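Side-chain contacts in fimbrium subunit Fim1C (PDB 4QB7), which is probably a component of the fimbrium tip, part of the filamentous surface appendages that mediate cell adhesion and biofilm formation: residues P98-P103 with T107-T112; I124-K129 with D136-V141. All coordinates share one frame; numbering follows the deposited sequence.

Overall arrangement
Contact 1 closes before contact 2 opens along the chain, and their centres lie about 9 Å apart. Both reach the same antiparallel sheet, in which strands 111-113 and 123-127 are neighbours: contact 1 folds the loop after strand 90-97 against the entry to strand 111-113, and contact 2 sets strand 123-127 against the segment that leads into strand 141-143. Strands 90-97 and 141-143 pair in the large mixed sheet, so the chain leaves that sheet, builds two strands of the smaller one and returns. Probable backbone hydrogen bonds, Thr-112 O to Thr-125 N at 2.8 Å among them, join the contacts, which thus belong to one excursion linking the two sheets.

Contact 1: residues P98-P103 with T107-T112; sequences PYESKP and TDQKIT. With SO4 (sulfate ion), chain P.
With CG anti to the backbone N and a bend at the next bond (chi2 56°), Glu-100 carries its carboxylate to the backbone N-H groups of Asp-108 and Gln-109. Glu-100 OE1 takes the N-H of Gln-109 at 2.7 Å, from the syn side but 24° out of the carboxylate plane. Glu-100 OE2 uses its syn lone pair for Asp-108 N at 3.1 Å and its anti lone pair for Lys-102 N, so three backbone donors fix the rotation of one buried carboxylate. Asp-108 keeps CG beside its own backbone N, opposite the carbonyl carbon, which turns its carboxylate toward Ser-101; Ser-101 OG donates to Asp-108 OD2, and Ser-101 N reaches the same oxygen at 2.9 Å from well above the carboxylate plane. A water bridges Asp-108 OD2 and Tyr-99 O. That carbonyl also accepts Gln-109 NE2 at 2.9 Å, nearly straight at 164°. The Gln-109 amide meets the Pro-98 ring at CG. Farther out, Tyr-99 OH donates to a sulfate ion, probably from the crystallisation liquor, and its ring stacks with His-68. These bonds close the surface loop between strands 90-97 and 111-113. Glu-100 OE2 and Asp-108 OD2 are 3.7 Å apart; the backbone N-H groups and the Ser-101 hydroxyl probably offset the cost of two neighbouring carboxylates, and the closure is held chiefly by polar bonds.

Contact 2: residues I124-K129 with D136-V141; sequences ITFEVK and DMIDLV
Leu-140 lays its CD2 methyl over one face of the Phe-126 ring, 4.2 Å from the centroid and 18° off the ring normal, a CH-pi contact. Ile-138 approaches the same ring at its edge: CB lies in the ring plane, and CG2 comes within 3.9 Å of Phe-126 CE1. Phe-126 points its ring directly away from its own main-chain nitrogen (chi1 -180°), carrying it from strand 123-127 into the hollow between these two branched side chains of the loop before strand 141-143. Ile-124 CG2 lies 4.4 Å from Leu-140 CD2. Phe-126 and Leu-140 also pack on Leu-168 and Val-167 of strand 159-178, placing the contact between the two sheets. Toward the other end, the bent selenomethionine Met-137 brings CE against Val-128 CG1, and the extended Lys-129 chain runs past Asp-136, with CD 3.6 Å from Asp-136 O. Here two waters join the backbones: one accepts from Lys-129 N and Ile-138 N, both at 2.9 Å; the other links Lys-129 O to Asp-136 N. The chemistry therefore divides, from apolar interlocking around Phe-126 to water-mediated backbone pairing at Lys-129, where the segments are joined without a direct hydrogen bond.

Contact 1: residues P98-P103 with T107-T112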
ATOM      1  N   PRO A  98      10.201  -3.590  -0.297  1.00 42.25           N
ATOM      2  CA  PRO A  98      11.135  -4.736  -0.210  1.00 42.77           C
ATOM      3  C   PRO A  98      12.256  -4.576  -1.227  1.00 47.94           C
ATOM      4  O   PRO A  98      12.067  -3.893  -2.229  1.00 49.12           O
ATOM      5  CB  PRO A  98      10.226  -5.937  -0.505  1.00 44.18           C
ATOM      6  CG  PRO A  98       9.175  -5.383  -1.403  1.00 47.76           C
ATOM      7  CD  PRO A  98       8.925  -3.988  -0.918  1.00 43.10           C
ATOM      8  N   TYR A  99      13.422  -5.164  -0.961  1.00 43.97           N
ATOM      9  CA  TYR A  99      14.570  -5.055  -1.856  1.00 43.22           C
ATOM     10  C   TYR A  99      14.302  -5.647  -3.257  1.00 48.66           C
ATOM     11  O   TYR A  99      13.702  -6.709  -3.376  1.00 49.07           O
ATOM     12  CB  TYR A  99      15.759  -5.746  -1.212  1.00 43.46           C
ATOM     13  CG  TYR A  99      17.001  -5.800  -2.071  1.00 43.87           C
ATOM     14  CD1 TYR A  99      17.868  -4.713  -2.147  1.00 44.42           C
ATOM     15  CD2 TYR A  99      17.359  -6.970  -2.742  1.00 45.21           C
ATOM     16  CE1 TYR A  99      19.013  -4.759  -2.936  1.00 44.10           C
ATOM     17  CE2 TYR A  99      18.527  -7.042  -3.494  1.00 46.18           C
ATOM     18  CZ  TYR A  99      19.342  -5.928  -3.603  1.00 50.97           C
ATOM     19  OH  TYR A  99      20.497  -5.998  -4.342  1.00 54.59           O
ATOM     20  N   GLU A 100      14.793  -4.967  -4.298  1.00 45.87           N
ATOM     21  CA  GLU A 100      14.715  -5.373  -5.704  1.00 46.42           C
ATOM     22  C   GLU A 100      16.100  -5.819  -6.179  1.00 52.45           C
ATOM     23  O   GLU A 100      17.008  -4.991  -6.239  1.00 53.99           O
ATOM     24  CB  GLU A 100      14.188  -4.191  -6.548  1.00 47.66           C
ATOM     25  CG  GLU A 100      14.079  -4.447  -8.041  1.00 55.37           C
ATOM     26  CD  GLU A 100      13.241  -5.642  -8.422  1.00 64.19           C
ATOM     27  OE1 GLU A 100      12.001  -5.558  -8.291  1.00 59.81           O
ATOM     28  OE2 GLU A 100      13.826  -6.677  -8.809  1.00 59.61           O
ATOM     29  N   SER A 101      16.289  -7.109  -6.489  1.00 50.78           N
ATOM     30  CA  SER A 101      17.621  -7.597  -6.915  1.00 51.55           C
ATOM     31  C   SER A 101      17.914  -7.301  -8.395  1.00 58.72           C
ATOM     32  O   SER A 101      19.080  -7.329  -8.790  1.00 61.09           O
ATOM     33  CB  SER A 101      17.793  -9.087  -6.633  1.00 52.76           C
ATOM     34  OG  SER A 101      16.863  -9.865  -7.364  1.00 61.85           O
ATOM     35  N   LYS A 102      16.875  -6.994  -9.193  1.00 55.59           N
ATOM     36  CA  LYS A 102      16.973  -6.665 -10.627  1.00 56.60           C
ATOM     37  C   LYS A 102      16.410  -5.234 -10.827  1.00 59.68           C
ATOM     38  O   LYS A 102      15.297  -5.070 -11.351  1.00 59.79           O
ATOM     39  CB  LYS A 102      16.201  -7.723 -11.460  1.00 59.43           C
ATOM     40  CG  LYS A 102      16.549  -9.186 -11.141  1.00 63.44           C
ATOM     41  CD  LYS A 102      17.994  -9.571 -11.514  1.00 65.13           C
ATOM     42  CE  LYS A 102      18.335 -11.004 -11.159  1.00 71.20           C
ATOM     43  NZ  LYS A 102      18.637 -11.176  -9.708  1.00 80.19           N
ATOM     44  N   PRO A 103      17.125  -4.184 -10.348  1.00 54.24           N
ATOM     45  CA  PRO A 103      16.545  -2.829 -10.350  1.00 53.17           C
ATOM     46  C   PRO A 103      16.403  -2.158 -11.720  1.00 59.04           C
ATOM     47  O   PRO A 103      15.858  -1.053 -11.803  1.00 57.23           O
ATOM     48  CB  PRO A 103      17.539  -2.052  -9.487  1.00 53.98           C
ATOM     49  CG  PRO A 103      18.820  -2.734  -9.686  1.00 58.07           C
ATOM     50  CD  PRO A 103      18.445  -4.175  -9.682  1.00 54.43           C
ATOM     51  N   THR A 107      12.098  -7.250 -11.705  1.00 56.65           N
ATOM     52  CA  THR A 107      11.702  -8.658 -11.713  1.00 56.49           C
ATOM     53  C   THR A 107      11.002  -9.067 -10.409  1.00 60.72           C
ATOM     54  O   THR A 107       9.912  -9.639 -10.445  1.00 61.25           O
ATOM     55  CB  THR A 107      12.955  -9.518 -11.955  1.00 60.65           C
ATOM     56  OG1 THR A 107      13.591  -9.077 -13.150  1.00 63.07           O
ATOM     57  CG2 THR A 107      12.655 -10.993 -12.053  1.00 57.75           C
ATOM     58  N   ASP A 108      11.641  -8.789  -9.272  1.00 56.60           N
ATOM     59  CA  ASP A 108      11.175  -9.190  -7.958  1.00 54.93           C
ATOM     60  C   ASP A 108       9.939  -8.448  -7.478  1.00 57.34           C
ATOM     61  O   ASP A 108       8.985  -9.092  -7.049  1.00 56.40           O
ATOM     62  CB  ASP A 108      12.293  -8.982  -6.914  1.00 56.13           C
ATOM     63  CG  ASP A 108      13.626  -9.677  -7.161  1.00 65.04           C
ATOM     64  OD1 ASP A 108      13.712 -10.486  -8.110  1.00 67.66           O
ATOM     65  OD2 ASP A 108      14.577  -9.430  -6.382  1.00 65.89           O
ATOM     66  N   GLN A 109       9.979  -7.097  -7.469  1.00 53.52           N
ATOM     67  CA  GLN A 109       8.938  -6.282  -6.845  1.00 51.44           C
ATOM     68  C   GLN A 109       8.195  -5.353  -7.777  1.00 55.12           C
ATOM     69  O   GLN A 109       7.275  -4.674  -7.320  1.00 55.20           O
ATOM     70  CB  GLN A 109       9.576  -5.422  -5.732  1.00 51.60           C
ATOM     71  CG  GLN A 109      10.655  -6.093  -4.864  1.00 51.10           C
ATOM     72  CD  GLN A 109      10.176  -7.271  -4.030  1.00 58.14           C
ATOM     73  OE1 GLN A 109       8.974  -7.580  -3.942  1.00 50.28           O
ATOM     74  NE2 GLN A 109      11.105  -7.915  -3.333  1.00 41.48           N
ATOM     75  N   LYS A 110       8.580  -5.310  -9.062  1.00 51.51           N
ATOM     76  CA  LYS A 110       8.074  -4.385 -10.088  1.00 50.33           C
ATOM     77  C   LYS A 110       8.507  -2.958  -9.694  1.00 52.62           C
ATOM     78  O   LYS A 110       7.755  -2.004  -9.880  1.00 54.31           O
ATOM     79  CB  LYS A 110       6.564  -4.512 -10.353  1.00 51.43           C
ATOM     80  CG  LYS A 110       6.217  -5.769 -11.105  1.00 57.22           C
ATOM     81  CD  LYS A 110       4.739  -5.803 -11.459  1.00 62.53           C
ATOM     82  CE  LYS A 110       4.382  -6.986 -12.331  1.00 74.60           C
ATOM     83  NZ  LYS A 110       5.048  -6.926 -13.666  1.00 89.32           N
ATOM     84  N   ILE A 111       9.745  -2.848  -9.158  1.00 46.22           N
ATOM     85  CA  ILE A 111      10.466  -1.647  -8.740  1.00 44.95           C
ATOM     86  C   ILE A 111      11.630  -1.434  -9.725  1.00 52.01           C
ATOM     87  O   ILE A 111      12.463  -2.309  -9.889  1.00 51.35           O
ATOM     88  CB  ILE A 111      10.979  -1.756  -7.248  1.00 46.27           C
ATOM     89  CG1 ILE A 111       9.847  -1.700  -6.214  1.00 44.97           C
ATOM     90  CG2 ILE A 111      12.040  -0.702  -6.920  1.00 46.06           C
ATOM     91  CD1 ILE A 111      10.296  -2.100  -4.737  1.00 46.11           C
ATOM     92  N   THR A 112      11.683  -0.267 -10.365  1.00 52.14           N
ATOM     93  CA  THR A 112      12.763   0.162 -11.271  1.00 52.36           C
ATOM     94  C   THR A 112      13.407   1.362 -10.582  1.00 54.11           C
ATOM     95  O   THR A 112      12.700   2.288 -10.160  1.00 53.42           O
ATOM     96  CB  THR A 112      12.217   0.463 -12.685  1.00 63.17           C
ATOM     97  OG1 THR A 112      11.609  -0.708 -13.214  1.00 66.44           O
ATOM     98  CG2 THR A 112      13.294   0.932 -13.642  1.00 63.48           C
TER
HETATM   99  S   SO4 P 415      21.813  -9.088  -4.979  0.70100.69           S
HETATM  100  O1  SO4 P 415      21.685  -7.796  -5.657  0.70 99.25           O
HETATM  101  O2  SO4 P 415      22.586  -8.959  -3.717  0.70100.49           O
HETATM  102  O3  SO4 P 415      20.495  -9.639  -4.663  0.70101.23           O
HETATM  103  O4  SO4 P 415      22.484 -10.001  -5.906  0.70101.35           O
HETATM  104  O   HOH W   1      14.214  -9.480  -3.690  1.00 49.23           O

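Contact 2: residues I124-K129 with D136-V141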
ATOM      1  N   ILE A 124      12.035   5.935  -7.928  1.00 44.80           N
ATOM      2  CA  ILE A 124      11.498   4.597  -8.095  1.00 43.62           C
ATOM      3  C   ILE A 124      10.331   4.669  -9.057  1.00 50.54           C
ATOM      4  O   ILE A 124       9.411   5.457  -8.833  1.00 50.27           O
ATOM      5  CB  ILE A 124      11.043   3.977  -6.752  1.00 45.11           C
ATOM      6  CG1 ILE A 124      12.227   3.497  -5.896  1.00 44.21           C
ATOM      7  CG2 ILE A 124      10.006   2.850  -6.961  1.00 43.98           C
ATOM      8  CD1 ILE A 124      11.822   3.133  -4.498  1.00 42.37           C
ATOM      9  N   THR A 125      10.371   3.855 -10.129  1.00 48.17           N
ATOM     10  CA  THR A 125       9.252   3.641 -11.032  1.00 47.39           C
ATOM     11  C   THR A 125       8.596   2.359 -10.514  1.00 51.45           C
ATOM     12  O   THR A 125       9.251   1.303 -10.435  1.00 51.14           O
ATOM     13  CB  THR A 125       9.681   3.593 -12.486  1.00 50.83           C
ATOM     14  OG1 THR A 125      10.256   4.850 -12.810  1.00 51.80           O
ATOM     15  CG2 THR A 125       8.499   3.294 -13.429  1.00 46.34           C
ATOM     16  N   PHE A 126       7.329   2.474 -10.101  1.00 46.50           N
ATOM     17  CA  PHE A 126       6.622   1.373  -9.484  1.00 45.35           C
ATOM     18  C   PHE A 126       5.317   1.020 -10.216  1.00 50.43           C
ATOM     19  O   PHE A 126       4.538   1.905 -10.585  1.00 49.90           O
ATOM     20  CB  PHE A 126       6.344   1.754  -8.023  1.00 45.90           C
ATOM     21  CG  PHE A 126       5.612   0.740  -7.172  1.00 46.26           C
ATOM     22  CD1 PHE A 126       6.270  -0.380  -6.675  1.00 47.38           C
ATOM     23  CD2 PHE A 126       4.288   0.947  -6.803  1.00 46.70           C
ATOM     24  CE1 PHE A 126       5.595  -1.309  -5.886  1.00 47.66           C
ATOM     25  CE2 PHE A 126       3.622   0.023  -6.001  1.00 48.64           C
ATOM     26  CZ  PHE A 126       4.278  -1.099  -5.549  1.00 46.67           C
ATOM     27  N   GLU A 127       5.102  -0.296 -10.423  1.00 47.42           N
ATOM     28  CA  GLU A 127       3.904  -0.884 -11.027  1.00 47.15           C
ATOM     29  C   GLU A 127       3.184  -1.727  -9.987  1.00 50.85           C
ATOM     30  O   GLU A 127       3.824  -2.465  -9.237  1.00 51.96           O
ATOM     31  CB  GLU A 127       4.232  -1.726 -12.268  1.00 49.31           C
ATOM     32  CG  GLU A 127       3.017  -1.941 -13.157  1.00 55.52           C
ATOM     33  CD  GLU A 127       3.065  -3.028 -14.215  1.00 73.86           C
ATOM     34  OE1 GLU A 127       4.173  -3.455 -14.610  1.00 62.82           O
ATOM     35  OE2 GLU A 127       1.973  -3.444 -14.663  1.00 77.79           O
ATOM     36  N   VAL A 128       1.869  -1.590  -9.914  1.00 46.24           N
ATOM     37  CA  VAL A 128       1.017  -2.334  -8.987  1.00 44.94           C
ATOM     38  C   VAL A 128       0.860  -3.770  -9.506  1.00 51.54           C
ATOM     39  O   VAL A 128       0.492  -3.971 -10.663  1.00 51.62           O
ATOM     40  CB  VAL A 128      -0.349  -1.632  -8.777  1.00 46.61           C
ATOM     41  CG1 VAL A 128      -1.246  -2.438  -7.857  1.00 45.06           C
ATOM     42  CG2 VAL A 128      -0.156  -0.229  -8.218  1.00 46.12           C
ATOM     43  N   LYS A 129       1.170  -4.755  -8.637  1.00 49.60           N
ATOM     44  CA  LYS A 129       1.077  -6.196  -8.888  1.00 49.17           C
ATOM     45  C   LYS A 129      -0.389  -6.623  -8.681  1.00 52.49           C
ATOM     46  O   LYS A 129      -0.892  -6.550  -7.566  1.00 50.46           O
ATOM     47  CB  LYS A 129       2.029  -6.927  -7.921  1.00 50.91           C
ATOM     48  CG  LYS A 129       2.858  -8.055  -8.505  1.00 58.92           C
ATOM     49  CD  LYS A 129       4.085  -8.297  -7.618  1.00 68.97           C
ATOM     50  CE  LYS A 129       4.831  -9.562  -7.975  1.00 79.76           C
ATOM     51  NZ  LYS A 129       6.270  -9.526  -7.573  1.00 66.87           N
ATOM     52  N   ASP A 136      -0.575 -10.569  -3.971  1.00 52.71           N
ATOM     53  CA  ASP A 136       0.864 -10.380  -4.157  1.00 51.78           C
ATOM     54  C   ASP A 136       1.290  -8.902  -4.173  1.00 51.06           C
ATOM     55  O   ASP A 136       2.449  -8.627  -4.482  1.00 51.97           O
ATOM     56  CB  ASP A 136       1.295 -11.022  -5.486  1.00 55.78           C
ATOM     57  CG  ASP A 136       1.288 -12.534  -5.546  1.00 74.42           C
ATOM     58  OD1 ASP A 136       1.035 -13.173  -4.490  1.00 75.00           O
ATOM     59  OD2 ASP A 136       1.537 -13.085  -6.656  1.00 83.52           O
HETATM   60  N   MSE A 137       0.367  -7.951  -3.873  1.00 42.33           N
HETATM   61  CA  MSE A 137       0.643  -6.505  -3.907  1.00 37.87           C
HETATM   62  C   MSE A 137       1.752  -6.177  -2.938  1.00 45.20           C
HETATM   63  O   MSE A 137       1.829  -6.763  -1.855  1.00 46.34           O
HETATM   64  CB  MSE A 137      -0.617  -5.657  -3.601  1.00 36.68           C
HETATM   65  CG  MSE A 137      -1.808  -5.985  -4.498  1.00 38.15           C
HETATM   66 SE   MSE A 137      -3.343  -4.929  -4.104  0.75 39.08          SE
HETATM   67  CE  MSE A 137      -3.185  -3.656  -5.399  1.00 36.68           C
ATOM     68  N   ILE A 138       2.639  -5.281  -3.358  1.00 41.85           N
ATOM     69  CA  ILE A 138       3.794  -4.864  -2.590  1.00 40.95           C
ATOM     70  C   ILE A 138       3.440  -3.678  -1.690  1.00 46.23           C
ATOM     71  O   ILE A 138       2.817  -2.717  -2.140  1.00 45.32           O
ATOM     72  CB  ILE A 138       4.926  -4.517  -3.595  1.00 44.02           C
ATOM     73  CG1 ILE A 138       5.331  -5.721  -4.503  1.00 44.27           C
ATOM     74  CG2 ILE A 138       6.117  -3.828  -2.935  1.00 44.29           C
ATOM     75  CD1 ILE A 138       5.689  -7.024  -3.826  1.00 50.55           C
ATOM     76  N   ASP A 139       3.840  -3.751  -0.411  1.00 44.39           N
ATOM     77  CA  ASP A 139       3.693  -2.641   0.536  1.00 42.61           C
ATOM     78  C   ASP A 139       5.028  -1.884   0.472  1.00 46.87           C
ATOM     79  O   ASP A 139       5.958  -2.187   1.228  1.00 47.61           O
ATOM     80  CB  ASP A 139       3.337  -3.159   1.943  1.00 43.28           C
ATOM     81  CG  ASP A 139       3.278  -2.115   3.045  1.00 49.35           C
ATOM     82  OD1 ASP A 139       3.207  -0.903   2.717  1.00 47.34           O
ATOM     83  OD2 ASP A 139       3.302  -2.512   4.250  1.00 56.32           O
ATOM     84  N   LEU A 140       5.145  -0.965  -0.522  1.00 41.04           N
ATOM     85  CA  LEU A 140       6.345  -0.184  -0.784  1.00 38.65           C
ATOM     86  C   LEU A 140       6.576   0.820   0.322  1.00 44.27           C
ATOM     87  O   LEU A 140       5.734   1.687   0.566  1.00 43.68           O
ATOM     88  CB  LEU A 140       6.268   0.527  -2.154  1.00 37.33           C
ATOM     89  CG  LEU A 140       7.488   1.387  -2.555  1.00 39.45           C
ATOM     90  CD1 LEU A 140       8.709   0.530  -2.848  1.00 37.89           C
ATOM     91  CD2 LEU A 140       7.155   2.314  -3.706  1.00 39.27           C
ATOM     92  N   VAL A 141       7.735   0.701   0.988  1.00 41.66           N
ATOM     93  CA  VAL A 141       8.126   1.602   2.064  1.00 40.16           C
ATOM     94  C   VAL A 141       9.393   2.324   1.649  1.00 44.92           C
ATOM     95  O   VAL A 141      10.217   1.776   0.912  1.00 46.57           O
ATOM     96  CB  VAL A 141       8.261   0.926   3.465  1.00 43.27           C
ATOM     97  CG1 VAL A 141       6.948   0.345   3.941  1.00 42.07           C
ATOM     98  CG2 VAL A 141       9.359  -0.117   3.506  1.00 43.60           C
TER
HETATM   99  O   HOH W   2       2.091  -4.057  -5.964  1.00 40.92           O
HETATM  100  O   HOH W   3      -1.316  -8.976  -6.392  1.00 50.59           O